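Local structure of ferripyochelin binding protein (Salmonella enterica subsp. enterica serovar Typhimurium, 3R3R) at residues Thr26-Ile31 with Val40-Leu45; Gly32-Ala37 with Val46-Asp51; Gly58-Ile63 with Ile86-Thr91; Cys101-Arg106 with Ala119-Asp124. The protein binds a zinc ion and, as a left-handed beta-helix protein of the gamma-class carbonic anhydrase family, may act as a carbonic-anhydrase-like metalloenzyme. One frame throughout, in Å; residues are numbered along the deposited sequence.

Contact 1: Thr26-Ile31 with Val40-Leu45; sequences TSSVVI and VGIWPL
Two consecutive serines, Ser-27 and Ser-28, meet the turn Trp-43 to Leu-45 and supply both hydrogen bonds of this contact through their hydroxyls. Ser-28 OG donates to Trp-43 O at 2.7 Å, approaching that carbonyl at a C=O...O angle of 145° and somewhat off its plane. Ser-27 OG is the acceptor in the second bond, taking the amide Leu-45 N at 3.0 Å. Each hydroxyl has a further partner: Asp-25 for Ser-27 OG, and the amide of Val-46 for Ser-28 OG, which therefore ties down both Trp-43 O and the chain just past the turn.

The van der Waals touches are few. Ser-27 OG lies 3.6 Å from Pro-44 CB. Although the first bond of the Leu-45 side chain leads off from the serines, with CG beside its own N (chi1 -60°) the branch CD2 returns to within 3.6 Å of Ser-27 O. The one purely carbon pair is on the inner side, where Ile-42 CG2 reaches Ser-28 CB at 4.2 Å. The Trp-43 ring takes another direction and meets Tyr-171 edge-to-face.

At this corner of the left-handed beta-helix the hold between the two segments comes from serine side chains and not from strand pairing. Because the serine oxygens bind main-chain groups, they probably hold the main chain of Trp-43 to Val-46 in its path.

Contact 2: Gly32-Ala37 with Val46-Asp51; sequences GDVRLA and VVIRGD
Asp-33 N donates to Gly-50 O at 2.9 Å, the one hydrogen bond between 32-37 and 46-51. The amide approaches tilted 27° from the carbonyl plane. Gly-32 and Gly-50 make a single parallel bridge, with CA atoms 4.9 Å apart, and beyond it the two segments diverge onto different faces of the beta-helix. Past that corner Val-34 and Ile-48 meet at about a right angle. CG2 of Ile-48, anti to its own N, sits against both methyls of Val-34, 3.8 Å from Val-34 CG2; Val-34 CG2 is also 3.8 Å from Gly-50 N.

The corner residues themselves explain the close approach. Gly-32, which has a positive phi (80°), and Gly-50 carry no side chain, and this lets the backbones come as close as they do at the bridge. Asp-33 is the centre of an inverse gamma turn, and its carboxylate is gripped side-on by Arg-35, with NE on OD1 at 2.9 Å and NH2 on OD2. In 46-51, Arg-49 NH2 donates to the syn lone pair of Asp-51 OD2 at 2.8 Å, while Asp-51 OD1 accepts from NE2 of the zinc ligand His-70. Asp-51 is thus a second-shell residue that probably orients this histidine.

Strand 34-36 is flanked in its sheet by 17-18 and 54-57, and strand 47-50 in another by 29-31 and 68-70. Val-34 and Ile-48 face the interior between them, where Ile-48 also packs on Val-55, Ile-57 and Leu-69.

Contact 3: Gly58-Ile63 with Ile86-Thr91; sequences GARTNI and IGEDVT
Gly-58 to Thr-61 forms a type II beta turn lying against the corresponding corner, 86-91, of the next coil, with Gly-58 N bonded to Ile-86 O, Asp-89 N to Ala-59 O, and Asn-62 N to Val-90 O, and Asn-62 and Thr-91 make a parallel bridge. Arg-60 reaches across to two acids in a salt-bridge network. Its chain bends at chi3 (-54°) and runs alongside Asp-89, so that the guanidinium takes the carboxylate side-on: NE meets OD1 of Asp-89 at 2.9 Å and NH2 meets OD2 at 3.0 Å, both on the syn side and out of the carboxylate plane. The same NH2 also bonds Glu-88 OE1 at 3.1 Å, from above a carboxylate turned 87° from the guanidinium. Glu-88 OE2 has two waters, one donating to it at 2.6 Å and accepting from the amide of Ala-59, the other joining it to Arg-60 NH1.

Thr-61 OG1 stitches the turns from inside. It donates to Gly-87 O at 2.8 Å and accepts from Val-90 N at 3.0 Å, which gives this buried hydroxyl both a main-chain acceptor and a main-chain donor. Its methyl CG2 lies 4.0 Å from Ile-86 CG2, and deeper in, Ile-63 CD1 meets Ile-86 CD1 at 4.2 Å.

The corner joins coils of the beta-helix, with strand 62-63 between 41-42 and 91-92. Helix 158-182 runs across its outer side: Val-172 touches Arg-60, Tyr-171 touches Asn-62, and Ser-167 binds Thr-91 OG1. Inside, Ile-57 and Leu-69 pack on both isoleucines.

Contact 4: Cys101-Arg106 with Ala119-Asp124; sequences CTIGNR and AIIEDD
At the edge of the Arg-106 guanidinium lies the carboxylate of Asp-124, its plane turned 41° away; CB of Asp-123 comes up obliquely. NE bonds OD1 of Asp-124 at 2.8 Å and NH2 bonds OD2 at 3.0 Å, each on the syn side, a side-on salt bridge that should limit the rotation of both groups. A water in the guanidinium plane accepts a weak bond from NH2 and donates to Asp-123 OD2. The side-chain amide of Asn-105, whose OD1 accepts from Glu-88 N, and the Asp-123 carboxylate lie side by side, 22° from coplanar, yet Asp-123 OD1 serves the main chain: Asn-105 N meets it at 2.8 Å, from above the carboxylate plane.

The backbones run in parallel, linked by Thr-102 N to Ala-119 O, Ile-121 N to Thr-102 O at 2.8 Å, Gly-104 N to Ile-121 O, and Asp-124 N to Asn-105 O. Inward, Ile-103 and Ile-121 point the same way in a ladder, CG1 of Ile-103 4.0 Å from CD1 of Ile-121. Such stacking of equivalent positions is characteristic of hexapeptide-repeat beta-helices.

Strands 102-103 and 120-121 are neighbours in one parallel sheet, flanked by 84-86 and 138-139; strand 114-115 backs them across the interior through Val-115, which touches Cys-101 and Ile-121.

From the N terminus, contact 1 closes the first loop, between 26-31 and 40-45. Contact 2 opens before that loop is complete, so the two cross, their segments alternating along the chain; strands 29-31 and 47-50 then pair side by side, and Ile-42 packs on Ile-48. Contact 3 follows in series, closing a longer loop that includes the zinc ligand His-70, and joins contact 1 where strands 41-42 and 62-63 pair. Contact 4 comes last, beyond His-99, and meets contact 3 where Glu-88 bonds Asn-105 and Arg-106. Contacts 1 and 4, with centres about 22 Å apart, do not touch: contact 3 bridges them along the stacked coils.

Contact 1: Thr26-Ile31 with Val40-Leu45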
loop_
_atom_site.group_PDB
_atom_site.type_symbol
_atom_site.label_atom_id
_atom_site.label_comp_id
_atom_site.label_asym_id
_atom_site.label_seq_id
_atom_site.Cartn_x
_atom_site.Cartn_y
_atom_site.Cartn_z
ATOM N N THR A 26 -13.652 -0.241 -9.877
ATOM C CA THR A 26 -14.550 -1.365 -10.078
ATOM C C THR A 26 -13.810 -2.617 -10.536
ATOM O O THR A 26 -14.316 -3.699 -10.396
ATOM C CB THR A 26 -15.654 -1.051 -11.100
ATOM O OG1 THR A 26 -15.066 -0.697 -12.352
ATOM C CG2 THR A 26 -16.515 0.091 -10.605
ATOM N N SER A 27 -12.631 -2.442 -11.123
ATOM C CA SER A 27 -11.868 -3.590 -11.651
ATOM C C SER A 27 -10.953 -4.216 -10.597
ATOM O O SER A 27 -10.275 -5.198 -10.858
ATOM C CB SER A 27 -11.036 -3.174 -12.867
ATOM O OG SER A 27 -9.937 -2.361 -12.478
ATOM N N SER A 28 -10.939 -3.631 -9.410
ATOM C CA SER A 28 -10.074 -4.100 -8.346
ATOM C C SER A 28 -10.806 -5.052 -7.412
ATOM O O SER A 28 -12.020 -5.199 -7.501
ATOM C CB SER A 28 -9.421 -2.919 -7.651
ATOM O OG SER A 28 -8.547 -2.328 -8.611
ATOM N N VAL A 29 -10.053 -5.735 -6.562
ATOM C CA VAL A 29 -10.590 -6.822 -5.758
ATOM C C VAL A 29 -10.066 -6.617 -4.344
ATOM O O VAL A 29 -8.847 -6.657 -4.115
ATOM C CB VAL A 29 -10.153 -8.199 -6.310
ATOM C CG1 VAL A 29 -10.654 -9.323 -5.409
ATOM C CG2 VAL A 29 -10.630 -8.394 -7.772
ATOM N N VAL A 30 -10.979 -6.368 -3.405
ATOM C CA VAL A 30 -10.619 -6.061 -2.029
ATOM C C VAL A 30 -11.368 -7.021 -1.116
ATOM O O VAL A 30 -12.590 -6.980 -1.048
ATOM C CB VAL A 30 -10.943 -4.586 -1.698
ATOM C CG1 VAL A 30 -10.586 -4.262 -0.243
ATOM C CG2 VAL A 30 -10.214 -3.669 -2.679
ATOM N N ILE A 31 -10.629 -7.895 -0.440
ATOM C CA ILE A 31 -11.202 -9.033 0.269
ATOM C C ILE A 31 -10.905 -8.993 1.758
ATOM O O ILE A 31 -9.760 -8.813 2.175
ATOM C CB ILE A 31 -10.601 -10.344 -0.289
ATOM C CG1 ILE A 31 -10.948 -10.527 -1.767
ATOM C CG2 ILE A 31 -11.038 -11.558 0.531
ATOM C CD1 ILE A 31 -10.029 -11.493 -2.488
ATOM N N VAL A 40 -8.243 7.416 0.633
ATOM C CA VAL A 40 -7.467 6.362 -0.019
ATOM C C VAL A 40 -7.967 6.166 -1.450
ATOM O O VAL A 40 -9.175 6.235 -1.713
ATOM C CB VAL A 40 -7.557 5.042 0.788
ATOM C CG1 VAL A 40 -7.107 3.834 -0.026
ATOM C CG2 VAL A 40 -6.712 5.137 2.042
ATOM N N GLY A 41 -7.037 5.955 -2.378
ATOM C CA GLY A 41 -7.394 5.616 -3.742
ATOM C C GLY A 41 -6.810 4.284 -4.133
ATOM O O GLY A 41 -5.592 4.109 -4.072
ATOM N N ILE A 42 -7.681 3.360 -4.541
ATOM C CA ILE A 42 -7.275 2.043 -5.037
ATOM C C ILE A 42 -7.550 2.048 -6.541
ATOM O O ILE A 42 -8.699 2.139 -6.986
ATOM C CB ILE A 42 -8.066 0.904 -4.360
ATOM C CG1 ILE A 42 -8.068 1.041 -2.830
ATOM C CG2 ILE A 42 -7.571 -0.462 -4.860
ATOM C CD1 ILE A 42 -6.711 1.108 -2.205
ATOM N N TRP A 43 -6.469 2.001 -7.310
ATOM C CA TRP A 43 -6.495 2.206 -8.750
ATOM C C TRP A 43 -6.826 0.885 -9.486
ATOM O O TRP A 43 -7.025 -0.142 -8.838
ATOM C CB TRP A 43 -5.156 2.879 -9.142
ATOM C CG TRP A 43 -5.152 4.271 -8.578
ATOM C CD1 TRP A 43 -4.858 4.658 -7.290
ATOM C CD2 TRP A 43 -5.599 5.450 -9.254
ATOM N NE1 TRP A 43 -5.063 6.019 -7.144
ATOM C CE2 TRP A 43 -5.522 6.522 -8.337
ATOM C CE3 TRP A 43 -6.046 5.705 -10.561
ATOM C CZ2 TRP A 43 -5.874 7.829 -8.687
ATOM C CZ3 TRP A 43 -6.396 7.000 -10.901
ATOM C CH2 TRP A 43 -6.313 8.043 -9.967
ATOM N N PRO A 44 -6.924 0.911 -10.831
ATOM C CA PRO A 44 -7.375 -0.307 -11.525
ATOM C C PRO A 44 -6.497 -1.549 -11.354
ATOM O O PRO A 44 -5.264 -1.479 -11.222
ATOM C CB PRO A 44 -7.402 0.118 -13.000
ATOM C CG PRO A 44 -7.700 1.627 -12.935
ATOM C CD PRO A 44 -6.914 2.088 -11.724
ATOM N N LEU A 45 -7.167 -2.696 -11.404
ATOM C CA LEU A 45 -6.536 -4.015 -11.399
ATOM C C LEU A 45 -5.572 -4.182 -10.227
ATOM O O LEU A 45 -4.449 -4.668 -10.386
ATOM C CB LEU A 45 -5.865 -4.323 -12.752
ATOM C CG LEU A 45 -6.829 -4.324 -13.956
ATOM C CD1 LEU A 45 -6.113 -4.761 -15.227
ATOM C CD2 LEU A 45 -8.065 -5.206 -13.727
#

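Contact 2: Gly32-Ala37 with Val46-Asp51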
loop_
_atom_site.group_PDB
_atom_site.type_symbol
_atom_site.label_atom_id
_atom_site.label_comp_id
_atom_site.label_asym_id
_atom_site.label_seq_id
_atom_site.Cartn_x
_atom_site.Cartn_y
_atom_site.Cartn_z
ATOM N N GLY A 32 -11.930 -9.215 2.568
ATOM C CA GLY A 32 -11.699 -9.490 3.971
ATOM C C GLY A 32 -11.436 -8.260 4.809
ATOM O O GLY A 32 -12.070 -7.211 4.624
ATOM N N ASP A 33 -10.495 -8.401 5.738
ATOM C CA ASP A 33 -10.261 -7.372 6.740
ATOM C C ASP A 33 -9.270 -6.342 6.189
ATOM O O ASP A 33 -8.070 -6.349 6.529
ATOM C CB ASP A 33 -9.756 -7.996 8.037
ATOM C CG ASP A 33 -9.757 -7.020 9.202
ATOM O OD1 ASP A 33 -10.113 -5.832 9.013
ATOM O OD2 ASP A 33 -9.395 -7.463 10.315
ATOM N N VAL A 34 -9.790 -5.485 5.310
ATOM C CA VAL A 34 -9.025 -4.411 4.691
ATOM C C VAL A 34 -9.654 -3.118 5.162
ATOM O O VAL A 34 -10.841 -2.869 4.936
ATOM C CB VAL A 34 -9.064 -4.494 3.161
ATOM C CG1 VAL A 34 -8.321 -3.319 2.536
ATOM C CG2 VAL A 34 -8.456 -5.831 2.699
ATOM N N ARG A 35 -8.852 -2.302 5.831
ATOM C CA ARG A 35 -9.319 -1.082 6.482
ATOM C C ARG A 35 -8.748 0.097 5.701
ATOM O O ARG A 35 -7.542 0.314 5.707
ATOM C CB ARG A 35 -8.825 -1.085 7.938
ATOM C CG ARG A 35 -9.118 -2.407 8.665
ATOM C CD ARG A 35 -8.334 -2.576 9.950
ATOM N NE ARG A 35 -8.444 -3.939 10.475
ATOM C CZ ARG A 35 -7.819 -4.363 11.569
ATOM N NH1 ARG A 35 -7.044 -3.524 12.258
ATOM N NH2 ARG A 35 -7.970 -5.617 11.985
ATOM N N LEU A 36 -9.604 0.830 4.995
ATOM C CA LEU A 36 -9.162 1.917 4.128
ATOM C C LEU A 36 -9.620 3.224 4.744
ATOM O O LEU A 36 -10.820 3.482 4.872
ATOM C CB LEU A 36 -9.753 1.771 2.728
ATOM C CG LEU A 36 -9.431 0.450 2.036
ATOM C CD1 LEU A 36 -10.009 0.466 0.643
ATOM C CD2 LEU A 36 -7.913 0.181 1.990
ATOM N N ALA A 37 -8.655 4.036 5.146
ATOM C CA ALA A 37 -8.932 5.328 5.745
ATOM C C ALA A 37 -9.388 6.362 4.708
ATOM O O ALA A 37 -9.413 6.089 3.507
ATOM C CB ALA A 37 -7.720 5.806 6.505
ATOM N N VAL A 46 -6.032 -3.796 -9.042
ATOM C CA VAL A 46 -5.312 -4.042 -7.796
ATOM C C VAL A 46 -6.003 -5.167 -7.041
ATOM O O VAL A 46 -7.231 -5.245 -7.040
ATOM C CB VAL A 46 -5.324 -2.754 -6.934
ATOM C CG1 VAL A 46 -4.852 -3.015 -5.520
ATOM C CG2 VAL A 46 -4.455 -1.686 -7.565
ATOM N N VAL A 47 -5.227 -6.010 -6.369
ATOM C CA VAL A 47 -5.781 -6.965 -5.405
ATOM C C VAL A 47 -5.294 -6.621 -4.008
ATOM O O VAL A 47 -4.087 -6.462 -3.800
ATOM C CB VAL A 47 -5.333 -8.413 -5.687
ATOM C CG1 VAL A 47 -6.027 -9.380 -4.719
ATOM C CG2 VAL A 47 -5.628 -8.808 -7.136
ATOM N N ILE A 48 -6.215 -6.514 -3.048
ATOM C CA ILE A 48 -5.850 -6.362 -1.636
ATOM C C ILE A 48 -6.563 -7.481 -0.908
ATOM O O ILE A 48 -7.789 -7.472 -0.830
ATOM C CB ILE A 48 -6.253 -5.002 -1.042
ATOM C CG1 ILE A 48 -5.790 -3.861 -1.958
ATOM C CG2 ILE A 48 -5.663 -4.871 0.358
ATOM C CD1 ILE A 48 -6.132 -2.458 -1.471
ATOM N N ARG A 49 -5.811 -8.457 -0.401
ATOM C CA ARG A 49 -6.408 -9.658 0.156
ATOM C C ARG A 49 -6.075 -9.776 1.641
ATOM O O ARG A 49 -4.972 -10.191 2.008
ATOM C CB ARG A 49 -5.973 -10.890 -0.654
ATOM C CG ARG A 49 -6.653 -12.183 -0.220
ATOM C CD ARG A 49 -6.765 -13.220 -1.340
ATOM N NE ARG A 49 -5.491 -13.688 -1.902
ATOM C CZ ARG A 49 -4.749 -14.691 -1.420
ATOM N NH1 ARG A 49 -3.634 -15.064 -2.055
ATOM N NH2 ARG A 49 -5.116 -15.346 -0.316
ATOM N N GLY A 50 -7.009 -9.344 2.479
ATOM C CA GLY A 50 -6.830 -9.381 3.923
ATOM C C GLY A 50 -7.573 -10.554 4.533
ATOM O O GLY A 50 -8.442 -10.368 5.384
ATOM N N ASP A 51 -7.245 -11.758 4.093
ATOM C CA ASP A 51 -7.963 -12.929 4.580
ATOM C C ASP A 51 -7.320 -13.600 5.786
ATOM O O ASP A 51 -7.922 -13.639 6.852
ATOM C CB ASP A 51 -8.242 -13.936 3.433
ATOM C CG ASP A 51 -7.007 -14.269 2.569
ATOM O OD1 ASP A 51 -5.865 -13.928 2.897
ATOM O OD2 ASP A 51 -7.232 -14.914 1.535
#

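Contact 3: Gly58-Ile63 with Ile86-Thr91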
loop_
_atom_site.group_PDB
_atom_site.type_symbol
_atom_site.label_atom_id
_atom_site.label_comp_id
_atom_site.label_asym_id
_atom_site.label_seq_id
_atom_site.Cartn_x
_atom_site.Cartn_y
_atom_site.Cartn_z
ATOM N N GLY A 58 -3.587 3.821 5.681
ATOM C CA GLY A 58 -3.843 5.124 6.268
ATOM C C GLY A 58 -4.338 6.166 5.278
ATOM O O GLY A 58 -4.310 5.965 4.057
ATOM N N ALA A 59 -4.774 7.303 5.814
ATOM C CA ALA A 59 -5.445 8.332 5.029
ATOM C C ALA A 59 -4.572 8.899 3.908
ATOM O O ALA A 59 -3.352 9.072 4.060
ATOM C CB ALA A 59 -5.961 9.463 5.935
ATOM N N ARG A 60 -5.217 9.193 2.781
ATOM C CA ARG A 60 -4.578 9.889 1.664
ATOM C C ARG A 60 -3.473 9.069 1.022
ATOM O O ARG A 60 -2.541 9.619 0.446
ATOM C CB ARG A 60 -4.059 11.280 2.090
ATOM C CG ARG A 60 -5.146 12.202 2.677
ATOM C CD ARG A 60 -4.571 13.501 3.249
ATOM N NE ARG A 60 -3.523 13.224 4.219
ATOM C CZ ARG A 60 -3.727 12.895 5.495
ATOM N NH1 ARG A 60 -4.953 12.851 6.023
ATOM N NH2 ARG A 60 -2.685 12.620 6.262
ATOM N N THR A 61 -3.596 7.751 1.109
ATOM C CA THR A 61 -2.635 6.840 0.491
ATOM C C THR A 61 -3.194 6.273 -0.805
ATOM O O THR A 61 -4.382 5.929 -0.883
ATOM C CB THR A 61 -2.264 5.738 1.496
ATOM O OG1 THR A 61 -1.374 6.333 2.454
ATOM C CG2 THR A 61 -1.628 4.498 0.833
ATOM N N ASN A 62 -2.341 6.228 -1.833
ATOM C CA ASN A 62 -2.705 5.653 -3.113
ATOM C C ASN A 62 -2.034 4.301 -3.301
ATOM O O ASN A 62 -0.849 4.121 -2.990
ATOM C CB ASN A 62 -2.412 6.614 -4.280
ATOM C CG ASN A 62 -0.965 7.085 -4.329
ATOM O OD1 ASN A 62 -0.576 8.092 -3.681
ATOM N ND2 ASN A 62 -0.167 6.382 -5.094
ATOM N N ILE A 63 -2.824 3.356 -3.793
ATOM C CA ILE A 63 -2.336 2.052 -4.185
ATOM C C ILE A 63 -2.538 1.943 -5.693
ATOM O O ILE A 63 -3.666 1.790 -6.175
ATOM C CB ILE A 63 -3.094 0.893 -3.470
ATOM C CG1 ILE A 63 -3.123 1.074 -1.937
ATOM C CG2 ILE A 63 -2.466 -0.446 -3.858
ATOM C CD1 ILE A 63 -1.766 1.132 -1.282
ATOM N N ILE A 86 0.091 0.162 6.431
ATOM C CA ILE A 86 0.581 1.233 5.569
ATOM C C ILE A 86 0.067 2.550 6.140
ATOM O O ILE A 86 -1.121 2.667 6.456
ATOM C CB ILE A 86 0.084 1.066 4.106
ATOM C CG1 ILE A 86 0.479 -0.303 3.543
ATOM C CG2 ILE A 86 0.577 2.220 3.202
ATOM C CD1 ILE A 86 -0.139 -0.592 2.193
ATOM N N GLY A 87 0.954 3.535 6.264
ATOM C CA GLY A 87 0.607 4.813 6.872
ATOM C C GLY A 87 -0.117 5.776 5.956
ATOM O O GLY A 87 -0.758 5.370 4.983
ATOM N N GLU A 88 -0.040 7.059 6.318
ATOM C CA GLU A 88 -0.728 8.151 5.640
ATOM C C GLU A 88 0.157 8.790 4.573
ATOM O O GLU A 88 1.387 8.800 4.699
ATOM C CB GLU A 88 -1.114 9.234 6.657
ATOM C CG GLU A 88 -1.939 8.690 7.801
ATOM C CD GLU A 88 -2.546 9.780 8.671
ATOM O OE1 GLU A 88 -2.014 10.907 8.732
ATOM O OE2 GLU A 88 -3.583 9.511 9.306
ATOM N N ASP A 89 -0.461 9.330 3.522
ATOM C CA ASP A 89 0.258 10.054 2.462
ATOM C C ASP A 89 1.329 9.186 1.814
ATOM O O ASP A 89 2.409 9.670 1.462
ATOM C CB ASP A 89 0.870 11.355 3.007
ATOM C CG ASP A 89 -0.182 12.302 3.553
ATOM O OD1 ASP A 89 -1.094 12.695 2.791
ATOM O OD2 ASP A 89 -0.141 12.600 4.759
ATOM N N VAL A 90 1.022 7.898 1.677
ATOM C CA VAL A 90 1.935 6.951 1.043
ATOM C C VAL A 90 1.579 6.809 -0.430
ATOM O O VAL A 90 0.395 6.763 -0.782
ATOM C CB VAL A 90 1.895 5.568 1.756
ATOM C CG1 VAL A 90 2.668 4.512 0.979
ATOM C CG2 VAL A 90 2.456 5.699 3.170
ATOM N N THR A 91 2.607 6.727 -1.273
ATOM C CA THR A 91 2.446 6.438 -2.686
ATOM C C THR A 91 2.984 5.051 -2.974
ATOM O O THR A 91 4.197 4.831 -2.947
ATOM C CB THR A 91 3.190 7.510 -3.519
ATOM O OG1 THR A 91 2.608 8.797 -3.253
ATOM C CG2 THR A 91 3.091 7.232 -5.019
HETATM O O HOH W 1 -4.995 7.396 8.786
HETATM O O HOH W 2 -5.068 12.030 8.783
#

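Contact 4: Cys101-Arg106 with Ala119-Asp124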
loop_
_atom_site.group_PDB
_atom_site.type_symbol
_atom_site.label_atom_id
_atom_site.label_comp_id
_atom_site.label_asym_id
_atom_site.label_seq_id
_atom_site.Cartn_x
_atom_site.Cartn_y
_atom_site.Cartn_z
ATOM N N CYS A 101 4.286 -6.345 5.427
ATOM C CA CYS A 101 5.278 -5.366 5.850
ATOM C C CYS A 101 4.615 -4.184 6.559
ATOM O O CYS A 101 3.375 -4.103 6.628
ATOM C CB CYS A 101 6.097 -4.903 4.644
ATOM S SG CYS A 101 5.093 -4.243 3.275
ATOM N N THR A 102 5.446 -3.293 7.094
ATOM C CA THR A 102 4.972 -2.073 7.733
ATOM C C THR A 102 5.597 -0.894 7.016
ATOM O O THR A 102 6.823 -0.840 6.850
ATOM C CB THR A 102 5.387 -2.043 9.210
ATOM O OG1 THR A 102 4.804 -3.168 9.858
ATOM C CG2 THR A 102 4.914 -0.761 9.919
ATOM N N ILE A 103 4.753 0.030 6.569
ATOM C CA ILE A 103 5.208 1.217 5.877
ATOM C C ILE A 103 4.705 2.425 6.643
ATOM O O ILE A 103 3.533 2.488 6.985
ATOM C CB ILE A 103 4.674 1.249 4.445
ATOM C CG1 ILE A 103 5.160 0.010 3.697
ATOM C CG2 ILE A 103 5.083 2.554 3.756
ATOM C CD1 ILE A 103 4.665 -0.080 2.275
ATOM N N GLY A 104 5.598 3.365 6.932
ATOM C CA GLY A 104 5.243 4.560 7.676
ATOM C C GLY A 104 4.529 5.568 6.806
ATOM O O GLY A 104 3.913 5.227 5.807
ATOM N N ASN A 105 4.599 6.827 7.213
ATOM C CA ASN A 105 3.935 7.913 6.507
ATOM C C ASN A 105 4.848 8.563 5.480
ATOM O O ASN A 105 6.062 8.613 5.677
ATOM C CB ASN A 105 3.519 9.000 7.506
ATOM C CG ASN A 105 2.673 8.468 8.643
ATOM O OD1 ASN A 105 1.740 7.693 8.440
ATOM N ND2 ASN A 105 2.993 8.893 9.853
ATOM N N ARG A 106 4.281 9.065 4.385
ATOM C CA ARG A 106 5.075 9.810 3.385
ATOM C C ARG A 106 6.228 8.936 2.865
ATOM O O ARG A 106 7.409 9.276 2.955
ATOM C CB ARG A 106 5.590 11.151 3.940
ATOM C CG ARG A 106 4.462 12.061 4.443
ATOM C CD ARG A 106 5.025 13.334 5.080
ATOM N NE ARG A 106 5.994 13.006 6.119
ATOM C CZ ARG A 106 5.679 12.639 7.357
ATOM N NH1 ARG A 106 4.409 12.600 7.749
ATOM N NH2 ARG A 106 6.643 12.321 8.206
ATOM N N ALA A 119 9.384 -6.478 6.906
ATOM C CA ALA A 119 10.142 -5.269 6.596
ATOM C C ALA A 119 9.455 -4.073 7.258
ATOM O O ALA A 119 8.226 -4.059 7.416
ATOM C CB ALA A 119 10.256 -5.057 5.083
ATOM N N ILE A 120 10.254 -3.088 7.656
ATOM C CA ILE A 120 9.747 -1.880 8.285
ATOM C C ILE A 120 10.344 -0.698 7.556
ATOM O O ILE A 120 11.553 -0.504 7.578
ATOM C CB ILE A 120 10.132 -1.818 9.772
ATOM C CG1 ILE A 120 9.515 -3.002 10.528
ATOM C CG2 ILE A 120 9.672 -0.506 10.364
ATOM C CD1 ILE A 120 10.039 -3.172 11.926
ATOM N N ILE A 121 9.500 0.064 6.869
ATOM C CA ILE A 121 9.959 1.244 6.152
ATOM C C ILE A 121 9.546 2.446 6.987
ATOM O O ILE A 121 8.359 2.655 7.235
ATOM C CB ILE A 121 9.353 1.333 4.741
ATOM C CG1 ILE A 121 9.649 0.054 3.946
ATOM C CG2 ILE A 121 9.931 2.561 4.032
ATOM C CD1 ILE A 121 9.042 0.035 2.555
ATOM N N GLU A 122 10.521 3.201 7.468
ATOM C CA GLU A 122 10.221 4.365 8.289
ATOM C C GLU A 122 9.634 5.519 7.451
ATOM O O GLU A 122 9.538 5.431 6.216
ATOM C CB GLU A 122 11.483 4.780 9.040
ATOM C CG GLU A 122 11.967 3.689 10.013
ATOM C CD GLU A 122 13.231 4.075 10.781
ATOM O OE1 GLU A 122 13.706 5.218 10.617
ATOM O OE2 GLU A 122 13.757 3.232 11.542
ATOM N N ASP A 123 9.208 6.589 8.120
ATOM C CA ASP A 123 8.593 7.721 7.429
ATOM C C ASP A 123 9.595 8.387 6.486
ATOM O O ASP A 123 10.803 8.321 6.712
ATOM C CB ASP A 123 8.141 8.790 8.441
ATOM C CG ASP A 123 7.148 8.279 9.479
ATOM O OD1 ASP A 123 6.442 7.281 9.281
ATOM O OD2 ASP A 123 7.035 8.948 10.515
ATOM N N ASP A 124 9.093 9.081 5.463
ATOM C CA ASP A 124 9.932 9.946 4.615
ATOM C C ASP A 124 11.039 9.138 3.928
ATOM O O ASP A 124 12.229 9.454 4.039
ATOM C CB ASP A 124 10.523 11.105 5.418
ATOM C CG ASP A 124 9.452 12.015 5.987
ATOM O OD1 ASP A 124 8.606 12.483 5.206
ATOM O OD2 ASP A 124 9.433 12.239 7.215
HETATM O O HOH W 3 6.635 -5.238 9.482
HETATM O O HOH W 4 8.111 11.173 11.049
#